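Long-range contacts in putative esterase (PDB 5VOL), which probably releases ferulic acid from arabinoxylan as a carbohydrate esterase of family CE1, and binds calcium between its subunits: residues A161-M166 and D221-L226; W215-G220 and V241-R246. All blocks are in the same frame, centred on the assembly; numbering follows the deposited sequence.

Interaction 1. Residues A161-M166 and D221-L226; sequences AMSALM and DDDFLL. With CA (calcium ion), chain Q.
L225 packs against the turn that follows strand 158-162. Its CD1 lies 3.5 Å from S163 O and 3.6 Å from A164 O, while its CD2 meets CD1 of L165 at 3.9 Å. CG of L165 is anti to the backbone N (chi1 -176°), which sends the branched end of L165 toward L225. A leucine suits this tight, buried spot because its branched aliphatic end fills the space against the turn. Beside it the contact turns polar and looser: no direct hydrogen bond joins the segments, and a water bridges them, 2.8 Å from S163 OG and 2.6 Å from D223 OD2. S163 OG is also hydrogen-bonded to W257 NE1, so a small hydroxyl serves two partners. D223 spends its oxygens differently: OD1 accepts from L225 N at 2.7 Å on its anti lone pair, closing an Asx turn, and OD2 is hydrogen-bonded to H252 ND1 as well as to the water. A leucine in place of D223 would probably leave L225 N and H252 without their acceptor and the turn less firmly held. Beyond, past exposed D222, a calcium ion lies between subunits, chelated by both oxygens of D221 and bound by D222 OD2, two waters, D249 of the same chain and Q244 of a neighbouring subunit. The D223-H252 bond is consistent with a Ser-His-Asp triad completed by S139, in which the Asx turn would help hold the acid in place.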
loop_
_atom_site.group_PDB
_atom_site.type_symbol
_atom_site.label_atom_id
_atom_site.label_comp_id
_atom_site.label_asym_id
_atom_site.label_seq_id
_atom_site.Cartn_x
_atom_site.Cartn_y
_atom_site.Cartn_z
ATOM N N ALA C 161 8.136 6.630 -16.373
ATOM C CA ALA C 161 9.587 6.726 -16.259
ATOM C C ALA C 161 10.077 6.293 -14.872
ATOM O O ALA C 161 9.778 6.974 -13.897
ATOM C CB ALA C 161 10.013 8.160 -16.537
ATOM N N MET C 162 10.825 5.183 -14.782
ATOM C CA MET C 162 11.325 4.679 -13.490
ATOM C C MET C 162 12.787 5.016 -13.271
ATOM O O MET C 162 13.617 4.623 -14.090
ATOM C CB MET C 162 11.196 3.155 -13.390
ATOM C CG MET C 162 9.858 2.570 -13.808
ATOM S SD MET C 162 10.056 0.788 -13.960
ATOM C CE MET C 162 8.424 0.357 -14.543
ATOM N N SER C 163 13.095 5.701 -12.167
ATOM C CA SER C 163 14.476 6.021 -11.805
ATOM C C SER C 163 15.241 6.523 -13.029
ATOM O O SER C 163 16.352 6.057 -13.310
ATOM C CB SER C 163 15.169 4.792 -11.230
ATOM O OG SER C 163 14.342 4.104 -10.301
ATOM N N ALA C 164 14.622 7.440 -13.768
ATOM C CA ALA C 164 14.983 7.669 -15.168
ATOM C C ALA C 164 16.269 8.462 -15.331
ATOM O O ALA C 164 16.566 9.341 -14.537
ATOM C CB ALA C 164 13.849 8.379 -15.896
ATOM N N LEU C 165 17.023 8.141 -16.376
ATOM C CA LEU C 165 18.179 8.953 -16.752
ATOM C C LEU C 165 17.686 10.144 -17.573
ATOM O O LEU C 165 17.794 10.149 -18.797
ATOM C CB LEU C 165 19.185 8.125 -17.544
ATOM C CG LEU C 165 20.512 8.769 -17.953
ATOM C CD1 LEU C 165 21.387 9.024 -16.720
ATOM C CD2 LEU C 165 21.237 7.877 -18.968
ATOM N N MET C 166 17.095 11.124 -16.891
ATOM C CA MET C 166 16.488 12.278 -17.552
ATOM C C MET C 166 17.572 13.161 -18.165
ATOM O O MET C 166 17.350 13.850 -19.153
ATOM C CB MET C 166 15.655 13.085 -16.558
ATOM C CG MET C 166 14.408 12.356 -16.042
ATOM S SD MET C 166 13.357 11.731 -17.374
ATOM C CE MET C 166 11.803 11.451 -16.473
ATOM N N ASP C 221 13.934 7.743 -2.953
ATOM C CA ASP C 221 14.563 8.819 -2.199
ATOM C C ASP C 221 16.082 8.636 -2.089
ATOM O O ASP C 221 16.805 9.613 -1.892
ATOM C CB ASP C 221 13.911 8.984 -0.802
ATOM C CG ASP C 221 14.156 7.811 0.147
ATOM O OD1 ASP C 221 14.430 6.681 -0.297
ATOM O OD2 ASP C 221 14.030 8.040 1.377
ATOM N N ASP C 222 16.572 7.412 -2.263
ATOM C CA ASP C 222 18.009 7.168 -2.149
ATOM C C ASP C 222 18.700 6.970 -3.508
ATOM O O ASP C 222 19.842 6.526 -3.567
ATOM C CB ASP C 222 18.278 5.950 -1.258
ATOM C CG ASP C 222 17.633 6.073 0.109
ATOM O OD1 ASP C 222 17.807 7.125 0.769
ATOM O OD2 ASP C 222 16.931 5.118 0.510
ATOM N N ASP C 223 18.011 7.320 -4.587
ATOM C CA ASP C 223 18.538 7.163 -5.937
ATOM C C ASP C 223 19.454 8.312 -6.362
ATOM O O ASP C 223 19.125 9.476 -6.151
ATOM C CB ASP C 223 17.374 7.052 -6.932
ATOM C CG ASP C 223 17.780 6.404 -8.223
ATOM O OD1 ASP C 223 18.607 6.992 -8.957
ATOM O OD2 ASP C 223 17.259 5.308 -8.523
ATOM N N PHE C 224 20.587 7.987 -6.986
ATOM C CA PHE C 224 21.514 9.020 -7.460
ATOM C C PHE C 224 20.912 9.830 -8.608
ATOM O O PHE C 224 21.389 10.915 -8.909
ATOM C CB PHE C 224 22.864 8.403 -7.867
ATOM C CG PHE C 224 22.863 7.731 -9.220
ATOM C CD1 PHE C 224 22.038 6.654 -9.478
ATOM C CD2 PHE C 224 23.725 8.156 -10.220
ATOM C CE1 PHE C 224 22.046 6.022 -10.720
ATOM C CE2 PHE C 224 23.742 7.527 -11.463
ATOM C CZ PHE C 224 22.892 6.459 -11.712
ATOM N N LEU C 225 19.833 9.333 -9.218
ATOM C CA LEU C 225 19.154 10.087 -10.266
ATOM C C LEU C 225 17.936 10.878 -9.763
ATOM O O LEU C 225 17.210 11.463 -10.567
ATOM C CB LEU C 225 18.731 9.152 -11.409
ATOM C CG LEU C 225 19.863 8.727 -12.349
ATOM C CD1 LEU C 225 19.431 7.628 -13.316
ATOM C CD2 LEU C 225 20.350 9.943 -13.127
ATOM N N LEU C 226 17.724 10.918 -8.449
ATOM C CA LEU C 226 16.583 11.646 -7.889
ATOM C C LEU C 226 16.615 13.124 -8.284
ATOM O O LEU C 226 15.605 13.687 -8.697
ATOM C CB LEU C 226 16.532 11.513 -6.360
ATOM C CG LEU C 226 15.404 12.319 -5.681
ATOM C CD1 LEU C 226 14.018 11.875 -6.133
ATOM C CD2 LEU C 226 15.485 12.241 -4.163
HETATM CA CA CA Q . 14.937 5.864 2.009
HETATM O O HOH W 1 14.857 4.712 -7.631
HETATM O O HOH W 2 16.631 7.614 3.005
HETATM O O HOH W 3 16.175 4.021 3.249
#

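Interaction 2. Residues W215-G220 and V241-R246; sequences WFVDCG and VPCQFR. With CA (calcium ion), chain B.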
loop_
_atom_site.group_PDB
_atom_site.type_symbol
_atom_site.label_atom_id
_atom_site.label_comp_id
_atom_site.label_asym_id
_atom_site.label_seq_id
_atom_site.Cartn_x
_atom_site.Cartn_y
_atom_site.Cartn_z
ATOM N N TRP C 215 1.882 11.436 -18.243
ATOM C CA TRP C 215 3.227 11.218 -17.694
ATOM C C TRP C 215 3.218 10.763 -16.236
ATOM O O TRP C 215 2.472 11.293 -15.418
ATOM C CB TRP C 215 4.058 12.501 -17.798
ATOM C CG TRP C 215 4.069 13.130 -19.162
ATOM C CD1 TRP C 215 3.155 14.008 -19.661
ATOM C CD2 TRP C 215 5.063 12.958 -20.190
ATOM N NE1 TRP C 215 3.509 14.392 -20.930
ATOM C CE2 TRP C 215 4.673 13.759 -21.283
ATOM C CE3 TRP C 215 6.237 12.206 -20.287
ATOM C CZ2 TRP C 215 5.412 13.825 -22.474
ATOM C CZ3 TRP C 215 6.981 12.275 -21.475
ATOM C CH2 TRP C 215 6.555 13.075 -22.552
ATOM N N PHE C 216 4.067 9.794 -15.912
ATOM C CA PHE C 216 4.212 9.308 -14.537
ATOM C C PHE C 216 5.710 9.159 -14.254
ATOM O O PHE C 216 6.398 8.419 -14.951
ATOM C CB PHE C 216 3.474 7.972 -14.363
ATOM C CG PHE C 216 3.095 7.639 -12.936
ATOM C CD1 PHE C 216 4.067 7.440 -11.959
ATOM C CD2 PHE C 216 1.753 7.491 -12.582
ATOM C CE1 PHE C 216 3.717 7.111 -10.651
ATOM C CE2 PHE C 216 1.389 7.161 -11.280
ATOM C CZ PHE C 216 2.371 6.978 -10.300
ATOM N N VAL C 217 6.211 9.882 -13.258
ATOM C CA VAL C 217 7.622 9.829 -12.880
ATOM C C VAL C 217 7.781 9.236 -11.478
ATOM O O VAL C 217 7.181 9.721 -10.510
ATOM C CB VAL C 217 8.250 11.225 -12.948
ATOM C CG1 VAL C 217 9.691 11.201 -12.440
ATOM C CG2 VAL C 217 8.168 11.745 -14.397
ATOM N N ASP C 218 8.600 8.193 -11.373
ATOM C CA ASP C 218 8.697 7.379 -10.154
ATOM C C ASP C 218 10.167 7.116 -9.830
ATOM O O ASP C 218 10.825 6.410 -10.589
ATOM C CB ASP C 218 7.939 6.064 -10.379
ATOM C CG ASP C 218 7.874 5.178 -9.159
ATOM O OD1 ASP C 218 8.179 5.624 -8.031
ATOM O OD2 ASP C 218 7.474 4.007 -9.347
ATOM N N CYS C 219 10.676 7.675 -8.724
ATOM C CA CYS C 219 12.119 7.600 -8.399
ATOM C C CYS C 219 12.368 7.629 -6.888
ATOM O O CYS C 219 11.770 8.437 -6.173
ATOM C CB CYS C 219 12.875 8.751 -9.067
ATOM S SG CYS C 219 14.700 8.692 -8.877
ATOM N N GLY C 220 13.243 6.746 -6.409
ATOM C CA GLY C 220 13.423 6.522 -4.984
ATOM C C GLY C 220 14.174 7.616 -4.254
ATOM O O GLY C 220 14.999 8.312 -4.844
ATOM N N VAL C 241 2.288 21.238 -17.622
ATOM C CA VAL C 241 2.103 19.933 -18.243
ATOM C C VAL C 241 1.801 18.910 -17.145
ATOM O O VAL C 241 2.665 18.614 -16.318
ATOM C CB VAL C 241 3.354 19.489 -19.044
ATOM C CG1 VAL C 241 3.074 18.198 -19.799
ATOM C CG2 VAL C 241 3.786 20.586 -20.007
ATOM N N PRO C 242 0.564 18.392 -17.112
ATOM C CA PRO C 242 0.182 17.445 -16.053
ATOM C C PRO C 242 1.109 16.232 -15.985
ATOM O O PRO C 242 1.407 15.619 -17.013
ATOM C CB PRO C 242 -1.235 17.033 -16.457
ATOM C CG PRO C 242 -1.785 18.276 -17.136
ATOM C CD PRO C 242 -0.592 18.791 -17.941
ATOM N N CYS C 243 1.547 15.906 -14.774
ATOM C CA CYS C 243 2.518 14.847 -14.546
ATOM C C CYS C 243 2.375 14.315 -13.112
ATOM O O CYS C 243 2.303 15.105 -12.182
ATOM C CB CYS C 243 3.937 15.386 -14.782
ATOM S SG CYS C 243 5.260 14.159 -14.740
ATOM N N GLN C 244 2.313 12.996 -12.933
ATOM C CA GLN C 244 2.380 12.431 -11.584
ATOM C C GLN C 244 3.843 12.251 -11.188
ATOM O O GLN C 244 4.664 11.851 -12.015
ATOM C CB GLN C 244 1.656 11.084 -11.497
ATOM C CG GLN C 244 0.164 11.135 -11.812
ATOM C CD GLN C 244 -0.601 12.063 -10.876
ATOM O OE1 GLN C 244 -0.336 12.102 -9.679
ATOM N NE2 GLN C 244 -1.550 12.817 -11.425
ATOM N N PHE C 245 4.156 12.525 -9.926
ATOM C CA PHE C 245 5.514 12.338 -9.408
ATOM C C PHE C 245 5.419 11.549 -8.102
ATOM O O PHE C 245 4.647 11.916 -7.220
ATOM C CB PHE C 245 6.194 13.698 -9.194
ATOM C CG PHE C 245 7.663 13.618 -8.798
ATOM C CD1 PHE C 245 8.521 12.725 -9.417
ATOM C CD2 PHE C 245 8.172 14.451 -7.811
ATOM C CE1 PHE C 245 9.874 12.653 -9.051
ATOM C CE2 PHE C 245 9.529 14.399 -7.446
ATOM C CZ PHE C 245 10.377 13.497 -8.061
ATOM N N ARG C 246 6.151 10.441 -8.001
ATOM C CA ARG C 246 6.257 9.709 -6.741
ATOM C C ARG C 246 7.705 9.531 -6.352
ATOM O O ARG C 246 8.519 9.141 -7.170
ATOM C CB ARG C 246 5.596 8.325 -6.823
ATOM C CG ARG C 246 4.155 8.345 -7.370
ATOM C CD ARG C 246 3.114 8.856 -6.359
ATOM N NE ARG C 246 1.801 8.813 -6.996
ATOM C CZ ARG C 246 1.264 9.825 -7.669
ATOM N NH1 ARG C 246 1.902 10.987 -7.750
ATOM N NH2 ARG C 246 0.078 9.680 -8.257
HETATM CA CA CA B . -0.470 14.056 -8.229
HETATM O O HOH W 4 -0.121 13.303 -17.164
HETATM O O HOH W 5 0.306 15.517 -10.211
HETATM O O HOH W 6 -2.802 14.463 -9.004
#
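The ring of F216 packs against both Q244 and R246 of the parallel neighbouring strand. Q244 CB sits over one ring face, 3.9 Å from the centroid in a CH-pi contact, and the amide plane is turned 51° from the ring. R246 crosses F216 at about a right angle, its CG 3.5 Å from CE1 of the ring. A bend at chi2 (-76°) then carries the guanidinium back until F216 CZ lies over one of its faces, the planes 59° apart. End-on, NH1 and NH2 both reach Q244 OE1, NH2 at 2.8 Å, with that oxygen in the guanidinium plane. The same OE1 binds calcium at 2.4 Å, in a site completed by D221, D222 and D249 of a neighbouring subunit, so the arginine helps fix the amide's rotation, and a long, flat cation suits both tasks. On the other side of the sheet, V217 CG1 meets F245 CD1 at 3.6 Å, and C243 SG touches W215 CB at 3.7 Å. Four regular backbone bonds join the strands. Strand 244-246 is an edge strand of the sheet within this chain, reached from strand 214-218 by a beta-alpha-beta crossover through helix 226-238, whose F232 touches V217; F267 of helix 254-271 meets F216 edge-to-face.

Interactions 1 and 2 meet in the sheet, where strand 214-218 lies between strands 158-162 and 244-246; their centres are 11 Å apart. The backbone joins them through probable hydrogen bonds, S163 N to D218 O and A161 N to F216 O, each 2.9 Å, and L226 CA packs on C219 SG at 3.6 Å. Residues 215-220 run straight into 221-226, so the loop leaving the strand carries both the calcium ligands D221 and D222 and the presumed triad acid D223. The calcium sites are shared reciprocally: interaction 1 supplies two of the three aspartates of one, interaction 2 supplies Q244 to another, and a neighbouring subunit completes each.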